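Local coordinates for 4-hydroxy-3-methylbut-2-enyl diphosphate reductase (Aquifex aeolicus, PDB 3DNF), which catalyses the last step of the non-mevalonate pathway, reducing (E)-4-hydroxy-3-methylbut-2-enyl diphosphate to isopentenyl and dimethylallyl diphosphates at an iron-sulfur cluster, at residues T68-S73 / I92-P97; K100-A105 / I189-N194; V106-R111 / E185-N190; F115-G120 / I142-L147; P125-T130 / V162-Q167. All blocks are in the same frame, centred on the assembly; numbering follows the deposited sequence.

Contact 1: residues T68-S73 / I92-P97; sequences TVIIRS and IDATCP. With F3S (Fe3-s4 cluster), chain E.
I71 lies in parallel register with D93, and its side chain can be followed outward. CB sits 3.8 Å from both I92 O and D93 OD1. Chi1 of -62° sets CG1 beside the backbone N and leaves CG2 anti to it; CG2 reaches forward to T95 OG1, 3.5 Å away, while CG1 runs back past I92 O and CD1 ends 4.0 Å from D93 OD1. The oxygen they lie against is already engaged: D93 OD1 closes an Asx turn, taking T95 N from above the carboxylate plane and T95 OG1 on its syn lone pair. On the other face of the sheet I70 and I92 point the same way side by side, and I92 CG1 continues to T68 CG2 at 3.5 Å. Backbone bonds from I92 N to V69 O and from I71 N to I92 O join the strands; the A94 N to I71 O bond is weak. Beyond the strand ends, C96 N meets S73 O almost straight (2.8 Å, 171°). C96 stands at the N-cap of helix 97-111, and its SG, 2.2 Å from FE3 of the cluster, coordinates that iron. The pair closes the beta-alpha-beta unit of strand 68-71, helix 78-86 and strand 90-93: helix 14-26 packs on the face of I70, I92 and A94, strand 34-36 flanks 68-71, and 90-93 is one of the two outermost strands of this sheet within the chain.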
# COMPACT_ATOMS: atom_id res chain seq x y z
N THR B 68 -22.60 -37.17 7.59
CA THR B 68 -21.80 -36.34 6.67
C THR B 68 -21.89 -34.90 7.18
O THR B 68 -22.96 -34.45 7.58
CB THR B 68 -22.36 -36.39 5.23
OG1 THR B 68 -22.15 -37.69 4.70
CG2 THR B 68 -21.65 -35.34 4.30
N VAL B 69 -20.74 -34.22 7.26
CA VAL B 69 -20.79 -32.78 7.55
C VAL B 69 -20.09 -32.02 6.44
O VAL B 69 -19.04 -32.42 5.93
CB VAL B 69 -20.18 -32.40 8.93
CG1 VAL B 69 -21.07 -32.90 10.09
CG2 VAL B 69 -18.80 -32.95 9.00
N ILE B 70 -20.74 -30.93 6.02
CA ILE B 70 -20.25 -30.06 4.93
C ILE B 70 -19.69 -28.75 5.47
O ILE B 70 -20.41 -27.93 6.11
CB ILE B 70 -21.33 -29.82 3.85
CG1 ILE B 70 -21.82 -31.19 3.30
CG2 ILE B 70 -20.79 -28.92 2.71
CD1 ILE B 70 -23.28 -31.17 2.91
N ILE B 71 -18.40 -28.55 5.24
CA ILE B 71 -17.73 -27.28 5.67
C ILE B 71 -18.22 -26.17 4.73
O ILE B 71 -18.20 -26.36 3.52
CB ILE B 71 -16.21 -27.41 5.57
CG1 ILE B 71 -15.73 -28.55 6.52
CG2 ILE B 71 -15.50 -26.02 5.86
CD1 ILE B 71 -14.22 -28.79 6.50
N ARG B 72 -18.64 -25.02 5.30
CA ARG B 72 -19.19 -23.97 4.47
C ARG B 72 -18.10 -23.26 3.68
O ARG B 72 -16.89 -23.45 3.92
CB ARG B 72 -19.99 -22.96 5.32
CG ARG B 72 -21.17 -23.60 6.10
CD ARG B 72 -22.02 -22.53 6.73
NE ARG B 72 -21.32 -21.75 7.75
CZ ARG B 72 -21.93 -21.04 8.70
NH1 ARG B 72 -23.25 -21.05 8.80
NH2 ARG B 72 -21.22 -20.35 9.58
N SER B 73 -18.55 -22.45 2.71
CA SER B 73 -17.67 -21.77 1.77
C SER B 73 -16.60 -20.91 2.46
O SER B 73 -15.55 -20.66 1.86
CB SER B 73 -18.47 -20.93 0.78
OG SER B 73 -19.12 -19.88 1.50
N ILE B 92 -17.09 -33.31 4.03
CA ILE B 92 -17.04 -32.70 2.70
C ILE B 92 -16.56 -31.26 2.80
O ILE B 92 -17.22 -30.41 3.41
CB ILE B 92 -18.42 -32.71 2.02
CG1 ILE B 92 -19.15 -34.07 2.19
CG2 ILE B 92 -18.33 -32.22 0.55
CD1 ILE B 92 -19.09 -35.03 1.06
N ASP B 93 -15.44 -30.98 2.15
CA ASP B 93 -14.87 -29.65 2.26
C ASP B 93 -15.39 -28.78 1.13
O ASP B 93 -14.87 -28.88 0.02
CB ASP B 93 -13.35 -29.66 2.22
CG ASP B 93 -12.75 -28.28 2.50
OD1 ASP B 93 -13.53 -27.36 2.83
OD2 ASP B 93 -11.51 -28.16 2.49
N ALA B 94 -16.32 -27.88 1.44
CA ALA B 94 -16.86 -26.97 0.44
C ALA B 94 -16.33 -25.53 0.64
O ALA B 94 -16.91 -24.58 0.13
CB ALA B 94 -18.39 -26.99 0.43
N THR B 95 -15.23 -25.38 1.38
CA THR B 95 -14.52 -24.10 1.40
C THR B 95 -14.29 -23.56 -0.01
O THR B 95 -13.82 -24.27 -0.89
CB THR B 95 -13.14 -24.26 2.09
OG1 THR B 95 -13.34 -24.85 3.36
CG2 THR B 95 -12.47 -22.87 2.27
N CYS B 96 -14.63 -22.29 -0.24
CA CYS B 96 -14.39 -21.68 -1.57
C CYS B 96 -12.90 -21.78 -1.95
O CYS B 96 -12.04 -21.52 -1.08
CB CYS B 96 -14.84 -20.20 -1.57
SG CYS B 96 -14.70 -19.41 -3.20
N PRO B 97 -12.58 -22.18 -3.21
CA PRO B 97 -11.19 -22.20 -3.72
C PRO B 97 -10.49 -20.86 -3.46
O PRO B 97 -9.29 -20.85 -3.16
CB PRO B 97 -11.38 -22.46 -5.22
CG PRO B 97 -12.63 -23.32 -5.23
CD PRO B 97 -13.52 -22.62 -4.27
FE1 F3S E . -15.83 -14.93 -3.77
FE3 F3S E . -15.70 -17.51 -2.96
FE4 F3S E . -17.78 -16.20 -3.10
S1 F3S E . -14.41 -15.78 -2.24
S2 F3S E . -17.80 -14.02 -3.04
S3 F3S E . -16.67 -16.74 -4.88
S4 F3S E . -17.60 -17.87 -1.72

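Contact 2: residues K100-A105 / I189-N194; sequences KAVHEA and INTICN. With F3S (Fe3-s4 cluster), chain E.
V102 and T191 meet beside the iron-sulfur site, where helix 97-111 backs the loop that delivers the cluster ligand C193. The two side chains cross at about a right angle. V102 CG2 comes against T191 CB at 3.7 Å and also lies near T191 OG1 and CG2. T191 OG1 stands between its own backbone N and carbonyl carbon (chi1 49°), a rotation that sends CG2 toward the helix, 4.3 Å from A105 CB, and lets the hydroxyl bond to A163 O of the neighbouring strand 158-163. One helical turn from A101, A105 CB also takes the end of I189, whose CD1 lies 4.1 Å away. The loop is shaped from within: N190 OD1 accepts from I192 N at 2.9 Å, nearly straight out from the amide C=O, which makes an Asx turn. Directly after I192, C193 SG binds FE1 of the cluster at 2.3 Å, and the same residue is hydrogen-bonded through its backbone to T165. V102 also touches T165, a predicted substrate-binding residue, so one valine borders both the ligand loop and the turn after strand 158-163. Because helix and loop meet through methyl groups and the CB of T191, the helix probably places the loop by apolar packing alone, while the hydrogen bonds of T191 to A163 and of C193 to T165 are likely to set its course.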
# COMPACT_ATOMS: atom_id res chain seq x y z
N LYS B 100 -9.53 -20.84 0.20
CA LYS B 100 -8.35 -21.68 0.27
C LYS B 100 -7.07 -20.98 -0.20
O LYS B 100 -5.99 -21.22 0.34
CB LYS B 100 -8.50 -22.98 -0.50
CG LYS B 100 -9.51 -24.02 0.09
CD LYS B 100 -9.28 -24.37 1.60
CE LYS B 100 -7.88 -24.83 1.88
NZ LYS B 100 -7.71 -25.09 3.32
N ALA B 101 -7.19 -20.10 -1.17
CA ALA B 101 -6.04 -19.32 -1.62
C ALA B 101 -5.51 -18.36 -0.51
O ALA B 101 -4.32 -18.06 -0.47
CB ALA B 101 -6.36 -18.55 -2.87
N VAL B 102 -6.40 -17.82 0.32
CA VAL B 102 -5.95 -17.03 1.48
C VAL B 102 -5.18 -17.91 2.43
O VAL B 102 -4.14 -17.51 2.99
CB VAL B 102 -7.11 -16.32 2.21
CG1 VAL B 102 -6.58 -15.35 3.25
CG2 VAL B 102 -8.05 -15.61 1.22
N HIS B 103 -5.72 -19.10 2.72
CA HIS B 103 -5.00 -20.06 3.59
C HIS B 103 -3.58 -20.35 3.06
O HIS B 103 -2.58 -20.38 3.84
CB HIS B 103 -5.76 -21.38 3.61
CG HIS B 103 -7.14 -21.29 4.19
ND1 HIS B 103 -7.99 -22.37 4.22
CD2 HIS B 103 -7.81 -20.26 4.76
CE1 HIS B 103 -9.13 -22.01 4.78
NE2 HIS B 103 -9.04 -20.74 5.14
N GLU B 104 -3.49 -20.57 1.75
CA GLU B 104 -2.22 -20.83 1.08
C GLU B 104 -1.28 -19.61 1.23
O GLU B 104 -0.10 -19.77 1.53
CB GLU B 104 -2.44 -21.17 -0.39
CG GLU B 104 -3.10 -22.56 -0.57
CD GLU B 104 -3.74 -22.77 -1.96
OE1 GLU B 104 -3.34 -22.07 -2.93
OE2 GLU B 104 -4.64 -23.65 -2.07
N ALA B 105 -1.85 -18.42 1.06
CA ALA B 105 -1.07 -17.18 1.01
C ALA B 105 -0.47 -16.89 2.37
O ALA B 105 0.70 -16.45 2.47
CB ALA B 105 -1.93 -16.02 0.59
N ILE B 189 -0.29 -9.91 -1.11
CA ILE B 189 -0.96 -10.82 -2.02
C ILE B 189 -2.45 -10.48 -1.96
O ILE B 189 -3.14 -10.71 -0.94
CB ILE B 189 -0.70 -12.29 -1.63
CG1 ILE B 189 0.81 -12.56 -1.65
CG2 ILE B 189 -1.55 -13.23 -2.58
CD1 ILE B 189 1.17 -13.93 -1.05
N ASN B 190 -2.93 -9.88 -3.05
CA ASN B 190 -4.31 -9.39 -3.07
C ASN B 190 -5.29 -10.55 -3.26
O ASN B 190 -5.51 -11.03 -4.36
CB ASN B 190 -4.53 -8.34 -4.16
CG ASN B 190 -5.94 -7.72 -4.10
OD1 ASN B 190 -6.88 -8.31 -3.53
ND2 ASN B 190 -6.08 -6.58 -4.68
N THR B 191 -5.90 -10.96 -2.15
CA THR B 191 -6.83 -12.09 -2.17
C THR B 191 -8.32 -11.66 -2.15
O THR B 191 -9.21 -12.49 -1.87
CB THR B 191 -6.54 -12.97 -0.96
OG1 THR B 191 -6.49 -12.15 0.20
CG2 THR B 191 -5.22 -13.76 -1.12
N ILE B 192 -8.59 -10.39 -2.43
CA ILE B 192 -9.98 -9.89 -2.56
C ILE B 192 -10.65 -10.55 -3.75
O ILE B 192 -10.12 -10.52 -4.85
CB ILE B 192 -10.03 -8.34 -2.70
CG1 ILE B 192 -9.46 -7.71 -1.42
CG2 ILE B 192 -11.45 -7.86 -2.99
CD1 ILE B 192 -9.47 -6.16 -1.42
N CYS B 193 -11.83 -11.10 -3.52
CA CYS B 193 -12.57 -11.76 -4.59
C CYS B 193 -13.37 -10.72 -5.36
O CYS B 193 -13.98 -9.83 -4.74
CB CYS B 193 -13.49 -12.83 -3.98
SG CYS B 193 -14.58 -13.54 -5.19
N ASN B 194 -13.38 -10.81 -6.69
CA ASN B 194 -14.09 -9.81 -7.51
C ASN B 194 -15.61 -10.05 -7.65
O ASN B 194 -16.29 -9.26 -8.33
CB ASN B 194 -13.46 -9.65 -8.91
CG ASN B 194 -13.51 -10.94 -9.75
OD1 ASN B 194 -14.10 -11.96 -9.37
ND2 ASN B 194 -12.85 -10.90 -10.90
FE1 F3S E . -15.83 -14.93 -3.77
FE3 F3S E . -15.70 -17.51 -2.96
FE4 F3S E . -17.78 -16.20 -3.10
S1 F3S E . -14.41 -15.78 -2.24
S2 F3S E . -17.80 -14.02 -3.04
S3 F3S E . -16.67 -16.74 -4.88
S4 F3S E . -17.60 -17.87 -1.72

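Contact 3: residues V106-R111 / E185-N190; sequences VCQLTR and EVKVIN
L109 buries the most surface here, lying between I189 and K187 on strand 185-189. Its CG and the CD1 of I189 approach tip to tip at 3.9 Å, and its CD2 rests 3.8 Å from both CG and CD of K187, whose chain it crosses obliquely. K187 is extended throughout (chi1 176°), so its methylenes pass across the leucine's end before the ammonium reaches E112 in a salt bridge. Helix 97-111 packs on one face of a parallel sheet, nearly antiparallel to the strand (158°) with the short axes 10.2 Å apart. Strand 185-189 pairs antiparallel with its counterpart in the second subunit, continuing the sheet across the interface, and K187 NZ also bridges to E185 of that subunit. With an alanine in place of K187, E112 and that E185 would probably lose their shared cation, and a gap would open beside L109. Q108 crosses K187 at about a right angle, its NE2 hydrogen-bonded to E112; a water accepts from K187 NZ (3.1 Å) and, weakly, from Q108 NE2.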
# COMPACT_ATOMS: atom_id res chain seq x y z
N VAL B 106 -1.23 -17.13 3.44
CA VAL B 106 -0.63 -16.81 4.78
C VAL B 106 0.50 -17.76 5.08
O VAL B 106 1.55 -17.37 5.68
CB VAL B 106 -1.66 -16.69 5.93
CG1 VAL B 106 -2.68 -15.56 5.68
CG2 VAL B 106 -2.32 -18.05 6.23
N CYS B 107 0.38 -18.98 4.60
CA CYS B 107 1.47 -19.92 4.81
C CYS B 107 2.72 -19.64 3.96
O CYS B 107 3.83 -19.78 4.43
CB CYS B 107 1.00 -21.37 4.65
SG CYS B 107 -0.26 -21.82 5.92
N GLN B 108 2.50 -19.27 2.71
CA GLN B 108 3.57 -18.83 1.82
C GLN B 108 4.31 -17.65 2.42
O GLN B 108 5.54 -17.69 2.48
CB GLN B 108 3.03 -18.51 0.43
CG GLN B 108 4.11 -18.02 -0.52
CD GLN B 108 3.52 -17.30 -1.71
OE1 GLN B 108 2.34 -17.46 -2.03
NE2 GLN B 108 4.33 -16.49 -2.37
N LEU B 109 3.57 -16.62 2.88
CA LEU B 109 4.18 -15.46 3.48
C LEU B 109 5.00 -15.82 4.73
O LEU B 109 6.09 -15.26 4.95
CB LEU B 109 3.11 -14.40 3.79
CG LEU B 109 2.49 -13.65 2.58
CD1 LEU B 109 1.31 -12.79 3.07
CD2 LEU B 109 3.50 -12.76 1.83
N THR B 110 4.50 -16.76 5.51
CA THR B 110 5.22 -17.25 6.70
C THR B 110 6.56 -17.93 6.30
O THR B 110 7.63 -17.62 6.87
CB THR B 110 4.30 -18.22 7.48
OG1 THR B 110 3.19 -17.47 8.02
CG2 THR B 110 5.09 -18.94 8.60
N ARG B 111 6.51 -18.82 5.32
CA ARG B 111 7.72 -19.46 4.78
C ARG B 111 8.76 -18.44 4.29
O ARG B 111 9.96 -18.65 4.43
CB ARG B 111 7.39 -20.45 3.66
CG ARG B 111 6.55 -21.65 4.14
CD ARG B 111 6.50 -22.76 3.06
NE ARG B 111 5.80 -22.33 1.84
CZ ARG B 111 4.49 -22.45 1.61
NH1 ARG B 111 3.66 -22.98 2.50
NH2 ARG B 111 3.99 -22.04 0.46
N GLU B 185 9.91 -3.40 4.27
CA GLU B 185 9.55 -4.26 3.18
C GLU B 185 8.15 -4.81 3.37
O GLU B 185 7.83 -5.38 4.40
CB GLU B 185 10.58 -5.38 3.05
CG GLU B 185 10.18 -6.43 2.11
CD GLU B 185 11.23 -7.49 1.94
OE1 GLU B 185 12.44 -7.18 1.99
OE2 GLU B 185 10.81 -8.65 1.73
N VAL B 186 7.31 -4.61 2.35
CA VAL B 186 5.95 -5.07 2.45
C VAL B 186 5.67 -5.96 1.25
O VAL B 186 6.00 -5.59 0.13
CB VAL B 186 4.93 -3.89 2.45
CG1 VAL B 186 3.50 -4.45 2.33
CG2 VAL B 186 5.08 -3.08 3.71
N LYS B 187 5.06 -7.12 1.48
CA LYS B 187 4.58 -7.92 0.36
C LYS B 187 3.08 -8.08 0.45
O LYS B 187 2.55 -8.43 1.49
CB LYS B 187 5.26 -9.30 0.31
CG LYS B 187 4.72 -10.21 -0.78
CD LYS B 187 5.67 -11.37 -1.00
CE LYS B 187 5.10 -12.43 -1.91
NZ LYS B 187 6.19 -13.41 -2.26
N VAL B 188 2.38 -7.80 -0.65
CA VAL B 188 0.95 -7.91 -0.66
C VAL B 188 0.53 -8.98 -1.62
O VAL B 188 0.97 -9.02 -2.77
CB VAL B 188 0.30 -6.58 -1.16
CG1 VAL B 188 -1.25 -6.64 -1.17
CG2 VAL B 188 0.84 -5.39 -0.36
N ILE B 189 -0.29 -9.91 -1.11
CA ILE B 189 -0.96 -10.82 -2.02
C ILE B 189 -2.45 -10.48 -1.96
O ILE B 189 -3.14 -10.71 -0.94
CB ILE B 189 -0.70 -12.29 -1.63
CG1 ILE B 189 0.81 -12.56 -1.65
CG2 ILE B 189 -1.55 -13.23 -2.58
CD1 ILE B 189 1.17 -13.93 -1.05
N ASN B 190 -2.93 -9.88 -3.05
CA ASN B 190 -4.31 -9.39 -3.07
C ASN B 190 -5.29 -10.55 -3.26
O ASN B 190 -5.51 -11.03 -4.36
CB ASN B 190 -4.53 -8.34 -4.16
CG ASN B 190 -5.94 -7.72 -4.10
OD1 ASN B 190 -6.88 -8.31 -3.53
ND2 ASN B 190 -6.08 -6.58 -4.68
O HOH W 1 5.12 -15.18 -4.56

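Contact 4: residues F115-G120 / I142-L147; sequences FVVLVG and IVVETL
V117 and I142 stand side by side on neighbouring parallel strands, their side chains pointing the same way, with V117 CG2 4.2 Å from I142 CG1. The other branch of the valine, CG1, slants over to V144 CG2 at 3.6 Å, so V117 fits between two residues of the partner strand. I142 CG1 stands between its backbone N and carbonyl carbon (chi1 56°), and from there it also reaches F115 CE2 at 4.0 Å; ring and isoleucine meet at an angle. On the reverse side L118 and V143 are in register, but V143 CG1 leans toward backbone instead, 3.3 Å from G120 O. Four bonds connect the strands alternately: I142 N to V116 O, L118 N to I142 O (2.9 Å, 176°), V144 N to L118 O and G120 N to V144 O. The last donor comes from above the carbonyl plane of V144. Helix 125-136 links them in a beta-alpha-beta crossover and covers L118 and V143; helix 169-182 covers V119 on the opposite face. With branched apolar side chains on both faces and the polar backbone atoms paired between, this edge of the sheet can be buried under helices on either side.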
# COMPACT_ATOMS: atom_id res chain seq x y z
N PHE B 115 5.82 -11.17 8.82
CA PHE B 115 4.77 -11.05 9.84
C PHE B 115 3.47 -10.75 9.06
O PHE B 115 3.47 -9.86 8.24
CB PHE B 115 5.09 -9.88 10.75
CG PHE B 115 4.04 -9.62 11.80
CD1 PHE B 115 4.07 -10.31 13.02
CD2 PHE B 115 3.02 -8.68 11.59
CE1 PHE B 115 3.09 -10.06 14.01
CE2 PHE B 115 2.04 -8.42 12.57
CZ PHE B 115 2.09 -9.10 13.79
N VAL B 116 2.41 -11.50 9.30
CA VAL B 116 1.22 -11.42 8.42
C VAL B 116 0.18 -10.44 8.99
O VAL B 116 -0.24 -10.52 10.15
CB VAL B 116 0.63 -12.82 8.18
CG1 VAL B 116 -0.72 -12.75 7.40
CG2 VAL B 116 1.63 -13.65 7.35
N VAL B 117 -0.32 -9.58 8.11
CA VAL B 117 -1.50 -8.80 8.38
C VAL B 117 -2.67 -9.28 7.51
O VAL B 117 -2.55 -9.38 6.30
CB VAL B 117 -1.19 -7.33 8.11
CG1 VAL B 117 -2.48 -6.52 7.95
CG2 VAL B 117 -0.29 -6.74 9.22
N LEU B 118 -3.74 -9.69 8.16
CA LEU B 118 -4.97 -10.11 7.47
C LEU B 118 -5.94 -8.95 7.59
O LEU B 118 -6.41 -8.67 8.68
CB LEU B 118 -5.54 -11.38 8.12
CG LEU B 118 -6.89 -11.94 7.70
CD1 LEU B 118 -6.89 -12.17 6.19
CD2 LEU B 118 -7.13 -13.27 8.48
N VAL B 119 -6.26 -8.28 6.47
CA VAL B 119 -7.22 -7.18 6.49
C VAL B 119 -8.64 -7.76 6.40
O VAL B 119 -9.02 -8.42 5.42
CB VAL B 119 -6.96 -6.11 5.35
CG1 VAL B 119 -7.94 -4.93 5.50
CG2 VAL B 119 -5.49 -5.61 5.38
N GLY B 120 -9.40 -7.61 7.47
CA GLY B 120 -10.73 -8.22 7.52
C GLY B 120 -11.42 -8.01 8.85
O GLY B 120 -10.90 -7.32 9.72
N ILE B 142 -1.59 -10.59 12.71
CA ILE B 142 -2.78 -10.01 13.30
C ILE B 142 -3.86 -9.79 12.22
O ILE B 142 -3.54 -9.80 11.02
CB ILE B 142 -2.49 -8.67 13.98
CG1 ILE B 142 -1.83 -7.69 12.99
CG2 ILE B 142 -1.60 -8.86 15.24
CD1 ILE B 142 -1.66 -6.25 13.49
N VAL B 143 -5.08 -9.53 12.71
CA VAL B 143 -6.19 -9.01 11.88
C VAL B 143 -6.24 -7.50 12.01
O VAL B 143 -6.15 -6.95 13.12
CB VAL B 143 -7.56 -9.59 12.31
CG1 VAL B 143 -8.69 -9.05 11.36
CG2 VAL B 143 -7.51 -11.11 12.26
N VAL B 144 -6.34 -6.81 10.87
CA VAL B 144 -6.50 -5.38 10.85
C VAL B 144 -7.92 -5.07 10.38
O VAL B 144 -8.25 -5.27 9.20
CB VAL B 144 -5.39 -4.71 9.94
CG1 VAL B 144 -5.77 -3.22 9.64
CG2 VAL B 144 -4.04 -4.74 10.67
N GLU B 145 -8.74 -4.57 11.30
CA GLU B 145 -10.14 -4.28 10.98
C GLU B 145 -10.35 -2.78 10.87
O GLU B 145 -11.20 -2.31 10.09
CB GLU B 145 -11.09 -4.90 12.01
CG GLU B 145 -12.54 -4.68 11.62
CD GLU B 145 -13.52 -5.48 12.44
OE1 GLU B 145 -13.11 -6.43 13.16
OE2 GLU B 145 -14.73 -5.15 12.32
N THR B 146 -9.57 -2.04 11.64
CA THR B 146 -9.54 -0.59 11.52
C THR B 146 -8.08 -0.14 11.51
O THR B 146 -7.19 -0.90 11.88
CB THR B 146 -10.33 0.13 12.65
OG1 THR B 146 -9.63 -0.02 13.90
CG2 THR B 146 -11.72 -0.43 12.77
N LEU B 147 -7.84 1.10 11.12
CA LEU B 147 -6.47 1.56 10.92
C LEU B 147 -5.64 1.51 12.21
O LEU B 147 -4.44 1.28 12.16
CB LEU B 147 -6.46 2.94 10.25
CG LEU B 147 -5.30 3.34 9.34
CD1 LEU B 147 -4.93 2.29 8.29
CD2 LEU B 147 -5.67 4.65 8.66

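Contact 5: residues P125-T130 / V162-Q167; sequences PEVIGT and VAQTTQ. With F3S (Fe3-s4 cluster), chain E.
E126, the predicted proton donor, has its carboxylate gripped by two donors of a single residue, T165: the hydroxyl OG1 gives its proton to OE1 at 2.6 Å, and the backbone N gives its own to OE2 (2.9 Å, 167°). The amide uses the syn lone pair of OE2; the hydroxyl arrives on the syn side of OE1, somewhat out of the carboxylate plane. Together they fix the tilt and rotation of the group. E126 leaves its helix with CG anti to the backbone N (chi1 -171°) and an extended chain, which carries the acid across to the turn. Strand 158-163 ends here in a type I beta turn, Q164 to Q167, at the active-site end of a parallel sheet, a usual place for binding loops in open alpha/beta folds. T165 lies against the cluster, its CB 3.5 Å from S1, and probably binds the substrate. Replacing E126 by an alanine would probably strip the T165 hydroxyl and amide of their common acceptor and set that hydroxyl free to turn beside the cluster. A water donates to E126 OE1 at 2.7 Å, accepts from Q164 NE2 and bonds to T166 OG1. Beside the acid, the V127 and Q164 side chains cross at about a right angle, V127 CG2 lying 3.7 Å from Q164 CD; Q164 OE1 is held by E121 N, and H74 and V99 pack on E126.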
# COMPACT_ATOMS: atom_id res chain seq x y z
N PRO B 125 -16.18 -15.77 10.48
CA PRO B 125 -15.68 -17.16 10.31
C PRO B 125 -14.55 -17.38 9.27
O PRO B 125 -13.67 -18.24 9.47
CB PRO B 125 -16.95 -17.93 9.92
CG PRO B 125 -18.09 -17.11 10.47
CD PRO B 125 -17.65 -15.69 10.33
N GLU B 126 -14.55 -16.64 8.16
CA GLU B 126 -13.47 -16.78 7.18
C GLU B 126 -12.12 -16.38 7.82
O GLU B 126 -11.12 -17.08 7.65
CB GLU B 126 -13.72 -15.94 5.92
CG GLU B 126 -12.71 -16.27 4.84
CD GLU B 126 -12.68 -15.20 3.76
OE1 GLU B 126 -13.76 -15.00 3.13
OE2 GLU B 126 -11.60 -14.57 3.57
N VAL B 127 -12.15 -15.31 8.56
CA VAL B 127 -10.99 -14.78 9.23
C VAL B 127 -10.48 -15.74 10.32
O VAL B 127 -9.31 -16.03 10.39
CB VAL B 127 -11.26 -13.30 9.71
CG1 VAL B 127 -10.13 -12.78 10.59
CG2 VAL B 127 -11.46 -12.39 8.50
N ILE B 128 -11.38 -16.26 11.14
CA ILE B 128 -11.04 -17.25 12.16
C ILE B 128 -10.37 -18.46 11.49
O ILE B 128 -9.37 -18.99 12.00
CB ILE B 128 -12.32 -17.67 12.92
CG1 ILE B 128 -12.80 -16.48 13.74
CG2 ILE B 128 -12.08 -18.90 13.83
CD1 ILE B 128 -14.17 -16.65 14.37
N GLY B 129 -10.93 -18.91 10.37
CA GLY B 129 -10.34 -20.09 9.71
C GLY B 129 -8.91 -19.81 9.23
O GLY B 129 -7.99 -20.59 9.48
N THR B 130 -8.71 -18.66 8.58
CA THR B 130 -7.42 -18.27 8.08
C THR B 130 -6.39 -18.12 9.20
O THR B 130 -5.26 -18.54 9.03
CB THR B 130 -7.56 -16.97 7.30
OG1 THR B 130 -8.38 -17.23 6.17
CG2 THR B 130 -6.21 -16.50 6.79
N VAL B 162 -2.49 -9.80 3.42
CA VAL B 162 -3.56 -10.46 2.66
C VAL B 162 -4.93 -9.88 3.07
O VAL B 162 -5.02 -9.03 3.98
CB VAL B 162 -3.54 -12.00 2.83
CG1 VAL B 162 -2.22 -12.54 2.26
CG2 VAL B 162 -3.77 -12.40 4.26
N ALA B 163 -5.99 -10.30 2.36
CA ALA B 163 -7.33 -9.77 2.62
C ALA B 163 -8.34 -10.88 2.82
O ALA B 163 -8.26 -11.96 2.21
CB ALA B 163 -7.80 -8.88 1.46
N GLN B 164 -9.28 -10.62 3.71
CA GLN B 164 -10.51 -11.40 3.74
C GLN B 164 -11.12 -11.25 2.33
O GLN B 164 -11.05 -10.18 1.72
CB GLN B 164 -11.42 -10.83 4.81
CG GLN B 164 -12.71 -11.63 5.03
CD GLN B 164 -13.67 -10.91 5.95
OE1 GLN B 164 -13.35 -9.86 6.50
NE2 GLN B 164 -14.87 -11.47 6.14
N THR B 165 -11.66 -12.34 1.78
CA THR B 165 -12.14 -12.33 0.36
C THR B 165 -13.14 -11.21 0.06
O THR B 165 -13.16 -10.66 -1.06
CB THR B 165 -12.74 -13.67 -0.07
OG1 THR B 165 -13.88 -14.02 0.75
CG2 THR B 165 -11.65 -14.83 -0.02
N THR B 166 -13.98 -10.90 1.05
CA THR B 166 -15.01 -9.86 0.94
C THR B 166 -14.59 -8.49 1.45
O THR B 166 -15.41 -7.59 1.55
CB THR B 166 -16.29 -10.29 1.68
OG1 THR B 166 -15.93 -10.61 3.03
CG2 THR B 166 -16.86 -11.52 1.02
N GLN B 167 -13.30 -8.31 1.76
CA GLN B 167 -12.81 -7.01 2.24
C GLN B 167 -13.05 -5.91 1.18
O GLN B 167 -12.77 -6.09 0.01
CB GLN B 167 -11.31 -7.11 2.59
CG GLN B 167 -10.66 -5.76 2.95
CD GLN B 167 -11.28 -5.13 4.15
OE1 GLN B 167 -11.49 -5.78 5.18
NE2 GLN B 167 -11.63 -3.85 4.04
FE1 F3S E . -15.83 -14.93 -3.77
FE3 F3S E . -15.70 -17.51 -2.96
FE4 F3S E . -17.78 -16.20 -3.10
S1 F3S E . -14.41 -15.78 -2.24
S2 F3S E . -17.80 -14.02 -3.04
S3 F3S E . -16.67 -16.74 -4.88
S4 F3S E . -17.60 -17.87 -1.72
O HOH W 2 -15.66 -13.28 3.88

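In the fold
Contact 1 comes first along the chain and lies in one parallel four-stranded sheet; contacts 3, 4 and 5 all reach a second, ordered 141-144, 115-119, 158-163, 185-189. Helix 97-111 starts from the end of contact 1 and serves contacts 2 and 3, whose centres are about 10 Å apart. Contacts 4 and 5 are both nested in the loop closed by contact 2, and their segments alternate. Contacts 1, 2 and 5 converge on the cluster, the centres of 2 and 5 being about 8 Å apart and those of 1 and 2 about 17 Å. The cluster sits where separate sheets meet, while contact 3, and N190 shared with contact 2, lead outward to the second subunit.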